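Local coordinates for replication protein B (Plasmid RSF1010, PDB 3H20), which acts as a primase, making primers on single-stranded DNA from nucleoside triphosphates for plasmid replication, at residues R5-I10 and Q46-L51; R12-M17 and A42-N47. All blocks are in the same frame, centred on the assembly; numbering follows the deposited sequence.

Contact 1 of 2, residues R5-I10 and Q46-L51; sequences RTLQAI and QNTPWL
Thr-48, on the first turn of helix 48-56, sets its side chain against three residues of helix 6-17: Thr-6, Leu-7 and Ile-10. The backbones come closest at Leu-7 and Thr-48, whose CA atoms are 7.2 Å apart. Thr-48 CB is 3.9 Å from Leu-7 CD1, the methyl of an exposed side chain that slants across it. At the next atom the side chain forks. With chi1 at -62°, OG1 lies beside its own backbone N and turns back to the end of helix 41-46, where it donates to Leu-45 O and, weakly, to Val-44 O. The same oxygen meets two methyls, Ile-10 CD1 at 3.6 Å and Leu-7 CD1 at 3.7 Å; these contacts are van der Waals only. Helices 41-46 and 48-56 of the primase N-terminal domain follow each other with a one-residue break at Asn-47, which leaves helical phi/psi and takes the N-cap position of helix 48-56, though its side chain does not cap it. The other branch, CG2, stands anti to the backbone N and reaches 3.9 Å from Ile-10 CD1, which meets it head-on. Thr-48 CG2 also passes Thr-6 CG2 at 4.0 Å, the two methyls belonging to side chains that point in opposing directions. A glycine in place of Thr-48 would probably leave Ile-10 CD1 and Leu-7 CD1 facing a gap and the Leu-45 carbonyl without its hydroxyl mate. Thr-6 turns its own hydroxyl, OG1, to Gly-148 O, and the neighbouring Phe-149 packs against Thr-6, Ile-10 and Leu-51 alike.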
loop_
_atom_site.group_PDB
_atom_site.type_symbol
_atom_site.label_atom_id
_atom_site.label_comp_id
_atom_site.label_asym_id
_atom_site.label_seq_id
_atom_site.Cartn_x
_atom_site.Cartn_y
_atom_site.Cartn_z
ATOM N N ARG A 5 14.982 30.507 19.619
ATOM C CA ARG A 5 15.591 29.537 18.668
ATOM C C ARG A 5 14.554 28.744 17.892
ATOM O O ARG A 5 14.836 28.321 16.775
ATOM C CB ARG A 5 16.583 28.595 19.366
ATOM N N THR A 6 13.369 28.552 18.472
ATOM C CA THR A 6 12.279 27.837 17.800
ATOM C C THR A 6 11.914 28.495 16.464
ATOM O O THR A 6 11.854 27.822 15.423
ATOM C CB THR A 6 11.019 27.716 18.703
ATOM O OG1 THR A 6 11.302 26.835 19.799
ATOM C CG2 THR A 6 9.826 27.155 17.911
ATOM N N LEU A 7 11.667 29.806 16.503
ATOM C CA LEU A 7 11.308 30.580 15.311
ATOM C C LEU A 7 12.380 30.458 14.229
ATOM O O LEU A 7 12.082 30.203 13.054
ATOM C CB LEU A 7 11.109 32.055 15.704
ATOM C CG LEU A 7 9.960 32.930 15.192
ATOM C CD1 LEU A 7 8.653 32.190 14.918
ATOM C CD2 LEU A 7 9.709 34.063 16.184
ATOM N N GLN A 8 13.634 30.646 14.631
ATOM C CA GLN A 8 14.760 30.541 13.716
ATOM C C GLN A 8 14.884 29.129 13.104
ATOM O O GLN A 8 15.165 28.978 11.902
ATOM C CB GLN A 8 16.058 30.964 14.421
ATOM C CG GLN A 8 16.121 32.478 14.779
ATOM C CD GLN A 8 15.185 32.905 15.919
ATOM O OE1 GLN A 8 14.798 32.099 16.774
ATOM N NE2 GLN A 8 14.821 34.184 15.933
ATOM N N ALA A 9 14.667 28.097 13.916
ATOM C CA ALA A 9 14.742 26.720 13.410
ATOM C C ALA A 9 13.631 26.425 12.402
ATOM O O ALA A 9 13.879 25.821 11.350
ATOM C CB ALA A 9 14.694 25.708 14.562
ATOM N N ILE A 10 12.406 26.822 12.736
ATOM C CA ILE A 10 11.265 26.636 11.827
ATOM C C ILE A 10 11.554 27.345 10.495
ATOM O O ILE A 10 11.419 26.749 9.424
ATOM C CB ILE A 10 9.939 27.148 12.457
ATOM C CG1 ILE A 10 9.532 26.271 13.643
ATOM C CG2 ILE A 10 8.779 27.168 11.410
ATOM C CD1 ILE A 10 8.453 26.924 14.574
ATOM N N GLN A 46 3.334 32.262 11.559
ATOM C CA GLN A 46 2.267 33.015 12.231
ATOM C C GLN A 46 1.636 32.212 13.370
ATOM O O GLN A 46 1.128 32.781 14.344
ATOM C CB GLN A 46 1.174 33.373 11.214
ATOM C CG GLN A 46 0.216 34.460 11.634
ATOM C CD GLN A 46 -0.922 34.673 10.634
ATOM O OE1 GLN A 46 -0.985 34.020 9.594
ATOM N NE2 GLN A 46 -1.817 35.601 10.948
ATOM N N ASN A 47 1.647 30.890 13.225
ATOM C CA ASN A 47 1.011 29.994 14.205
ATOM C C ASN A 47 1.975 29.397 15.236
ATOM O O ASN A 47 1.604 28.522 16.015
ATOM C CB ASN A 47 0.239 28.887 13.475
ATOM C CG ASN A 47 -1.118 29.350 12.997
ATOM O OD1 ASN A 47 -2.054 29.464 13.785
ATOM N ND2 ASN A 47 -1.233 29.638 11.702
ATOM N N THR A 48 3.208 29.887 15.259
ATOM C CA THR A 48 4.214 29.373 16.191
ATOM C C THR A 48 3.787 29.483 17.680
ATOM O O THR A 48 3.990 28.537 18.447
ATOM C CB THR A 48 5.603 29.983 15.913
ATOM O OG1 THR A 48 6.009 29.611 14.586
ATOM C CG2 THR A 48 6.667 29.450 16.892
ATOM N N PRO A 49 3.187 30.620 18.088
ATOM C CA PRO A 49 2.695 30.669 19.468
ATOM C C PRO A 49 1.725 29.524 19.781
ATOM O O PRO A 49 1.851 28.893 20.820
ATOM C CB PRO A 49 1.969 32.021 19.535
ATOM C CG PRO A 49 2.697 32.873 18.556
ATOM C CD PRO A 49 2.971 31.909 17.397
ATOM N N TRP A 50 0.769 29.258 18.889
ATOM C CA TRP A 50 -0.191 28.175 19.134
ATOM C C TRP A 50 0.504 26.802 19.192
ATOM O O TRP A 50 0.192 25.987 20.064
ATOM C CB TRP A 50 -1.319 28.176 18.098
ATOM C CG TRP A 50 -2.340 27.107 18.341
ATOM C CD1 TRP A 50 -3.183 26.997 19.414
ATOM C CD2 TRP A 50 -2.609 25.979 17.505
ATOM N NE1 TRP A 50 -3.964 25.876 19.289
ATOM C CE2 TRP A 50 -3.638 25.236 18.124
ATOM C CE3 TRP A 50 -2.077 25.523 16.289
ATOM C CZ2 TRP A 50 -4.150 24.053 17.570
ATOM C CZ3 TRP A 50 -2.592 24.346 15.733
ATOM C CH2 TRP A 50 -3.617 23.628 16.378
ATOM N N LEU A 51 1.437 26.558 18.269
ATOM C CA LEU A 51 2.185 25.288 18.223
ATOM C C LEU A 51 3.006 25.053 19.494
ATOM O O LEU A 51 3.050 23.934 20.003
ATOM C CB LEU A 51 3.094 25.203 16.976
ATOM C CG LEU A 51 2.406 25.225 15.590
ATOM C CD1 LEU A 51 3.460 25.286 14.486
ATOM C CD2 LEU A 51 1.480 24.023 15.383
#

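Contact 2 of 2, residues R12-M17 and A42-N47; sequences RQLKAM and AEVLQN
Leu-14 and Val-44 mark the closest backbone approach of helix 6-17 to helix 41-46, with their CA atoms 8.9 Å apart, so side chains rather than main chains make the contact. Leu-14 makes every contact from its side, through CD1: its CB points at the opposing helix, CG stands beside the backbone N (chi1 -55°), and CD1, anti to CA, carries the chain onward to the other helix. That single methyl settles between two consecutive residues, 4.0 Å from Val-44 CB and 4.1 Å from Leu-45 CG. It crosses Val-44 aslant, with CG1 a little farther at 4.2 Å, whereas Leu-45 runs past Leu-14 in the opposing direction. Two of these side chains also rest on the sheet holding strands 21-28 and 59-65: Leu-14 on Phe-22 and Ile-63, Val-44 on Ile-24. Gln-13, beside Leu-14, is buried but satisfied at both ends of its amide, by Ala-147 N and by the carbonyl of Arg-145, a residue of the diphosphate pocket. At the end of helix 41-46, Asn-47 folds back so that its ND2 donates to Glu-43 O at 2.8 Å, from above the carbonyl plane, 36° out of it. Between the two segments the contact is purely aliphatic, so the pairing here probably rests on shape and burial of apolar surface rather than on directional bonds.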
loop_
_atom_site.group_PDB
_atom_site.type_symbol
_atom_site.label_atom_id
_atom_site.label_comp_id
_atom_site.label_asym_id
_atom_site.label_seq_id
_atom_site.Cartn_x
_atom_site.Cartn_y
_atom_site.Cartn_z
ATOM N N ARG A 12 14.456 28.271 9.080
ATOM C CA ARG A 12 15.482 27.539 8.316
ATOM C C ARG A 12 14.985 26.226 7.725
ATOM O O ARG A 12 15.341 25.901 6.593
ATOM C CB ARG A 12 16.733 27.255 9.153
ATOM C CG ARG A 12 17.562 28.475 9.476
ATOM C CD ARG A 12 18.741 28.123 10.390
ATOM N NE ARG A 12 19.475 29.341 10.731
ATOM C CZ ARG A 12 20.557 29.400 11.506
ATOM N NH1 ARG A 12 21.069 28.302 12.060
ATOM N NH2 ARG A 12 21.138 30.572 11.726
ATOM N N GLN A 13 14.173 25.477 8.482
ATOM C CA GLN A 13 13.624 24.197 7.995
ATOM C C GLN A 13 12.679 24.393 6.801
ATOM O O GLN A 13 12.806 23.695 5.787
ATOM C CB GLN A 13 12.952 23.379 9.122
ATOM C CG GLN A 13 12.365 22.015 8.646
ATOM C CD GLN A 13 11.998 21.034 9.769
ATOM O OE1 GLN A 13 12.374 21.208 10.940
ATOM N NE2 GLN A 13 11.286 19.957 9.397
ATOM N N LEU A 14 11.745 25.340 6.917
ATOM C CA LEU A 14 10.843 25.696 5.800
ATOM C C LEU A 14 11.586 26.138 4.531
ATOM O O LEU A 14 11.202 25.748 3.421
ATOM C CB LEU A 14 9.824 26.783 6.206
ATOM C CG LEU A 14 8.931 26.523 7.433
ATOM C CD1 LEU A 14 8.038 27.734 7.750
ATOM C CD2 LEU A 14 8.087 25.267 7.270
ATOM N N LYS A 15 12.633 26.948 4.686
ATOM C CA LYS A 15 13.419 27.386 3.531
ATOM C C LYS A 15 14.116 26.200 2.875
ATOM O O LYS A 15 14.111 26.088 1.643
ATOM C CB LYS A 15 14.448 28.468 3.905
ATOM C CG LYS A 15 15.330 28.939 2.713
ATOM C CD LYS A 15 16.445 29.871 3.183
ATOM C CE LYS A 15 17.611 29.922 2.196
ATOM N NZ LYS A 15 18.606 30.949 2.619
ATOM N N ALA A 16 14.695 25.316 3.698
ATOM C CA ALA A 16 15.444 24.160 3.193
ATOM C C ALA A 16 14.510 23.173 2.493
ATOM O O ALA A 16 14.885 22.533 1.493
ATOM C CB ALA A 16 16.182 23.468 4.326
ATOM N N MET A 17 13.305 23.036 3.031
ATOM C CA MET A 17 12.275 22.199 2.400
ATOM C C MET A 17 11.800 22.853 1.104
ATOM O O MET A 17 11.619 22.180 0.092
ATOM C CB MET A 17 11.122 21.929 3.360
ATOM C CG MET A 17 11.492 20.934 4.491
ATOM S SD MET A 17 10.149 20.691 5.675
ATOM C CE MET A 17 9.146 19.484 4.800
ATOM N N ALA A 42 4.517 31.265 5.612
ATOM C CA ALA A 42 4.187 32.455 6.407
ATOM C C ALA A 42 3.167 32.144 7.505
ATOM O O ALA A 42 3.268 32.670 8.634
ATOM C CB ALA A 42 3.669 33.584 5.493
ATOM N N GLU A 43 2.183 31.303 7.172
ATOM C CA GLU A 43 1.152 30.892 8.126
ATOM C C GLU A 43 1.690 29.941 9.213
ATOM O O GLU A 43 1.238 30.002 10.357
ATOM C CB GLU A 43 -0.081 30.299 7.411
ATOM C CG GLU A 43 -0.840 31.299 6.530
ATOM C CD GLU A 43 -1.907 30.657 5.637
ATOM O OE1 GLU A 43 -1.777 29.470 5.276
ATOM O OE2 GLU A 43 -2.876 31.356 5.283
ATOM N N VAL A 44 2.650 29.081 8.864
ATOM C CA VAL A 44 3.310 28.204 9.850
ATOM C C VAL A 44 3.993 29.073 10.922
ATOM O O VAL A 44 3.793 28.871 12.121
ATOM C CB VAL A 44 4.351 27.249 9.203
ATOM C CG1 VAL A 44 5.014 26.359 10.268
ATOM C CG2 VAL A 44 3.694 26.366 8.110
ATOM N N LEU A 45 4.769 30.058 10.472
ATOM C CA LEU A 45 5.422 31.006 11.374
ATOM C C LEU A 45 4.431 31.836 12.195
ATOM O O LEU A 45 4.643 32.064 13.397
ATOM C CB LEU A 45 6.414 31.889 10.582
ATOM C CG LEU A 45 7.673 31.112 10.121
ATOM C CD1 LEU A 45 8.484 31.854 9.054
ATOM C CD2 LEU A 45 8.585 30.784 11.306
ATOM N N GLN A 46 3.334 32.262 11.559
ATOM C CA GLN A 46 2.267 33.015 12.231
ATOM C C GLN A 46 1.636 32.212 13.370
ATOM O O GLN A 46 1.128 32.781 14.344
ATOM C CB GLN A 46 1.174 33.373 11.214
ATOM C CG GLN A 46 0.216 34.460 11.634
ATOM C CD GLN A 46 -0.922 34.673 10.634
ATOM O OE1 GLN A 46 -0.985 34.020 9.594
ATOM N NE2 GLN A 46 -1.817 35.601 10.948
ATOM N N ASN A 47 1.647 30.890 13.225
ATOM C CA ASN A 47 1.011 29.994 14.205
ATOM C C ASN A 47 1.975 29.397 15.236
ATOM O O ASN A 47 1.604 28.522 16.015
ATOM C CB ASN A 47 0.239 28.887 13.475
ATOM C CG ASN A 47 -1.118 29.350 12.997
ATOM O OD1 ASN A 47 -2.054 29.464 13.785
ATOM N ND2 ASN A 47 -1.233 29.638 11.702
#

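Contacts 1 and 2 lie about 8 Å apart, centre to centre, on the same helix 6-17, its first turns carrying contact 1 and its last turns contact 2. The chain then forms strands 21-28 and 34-40 and comes back through helix 41-46 into helix 48-56, so the pairing is nested: the early end of helix 6-17 meets the later helix. Gln-46 and Asn-47, at the junction of the two helices, fall in both segments, and Ile-10 CG2 joins the contacts, 3.6 Å from Leu-45 CD2. Together they form one continuous, largely apolar seam within the primase N-terminal domain, fastening its first helix to the helix pair that follows strand 34-40.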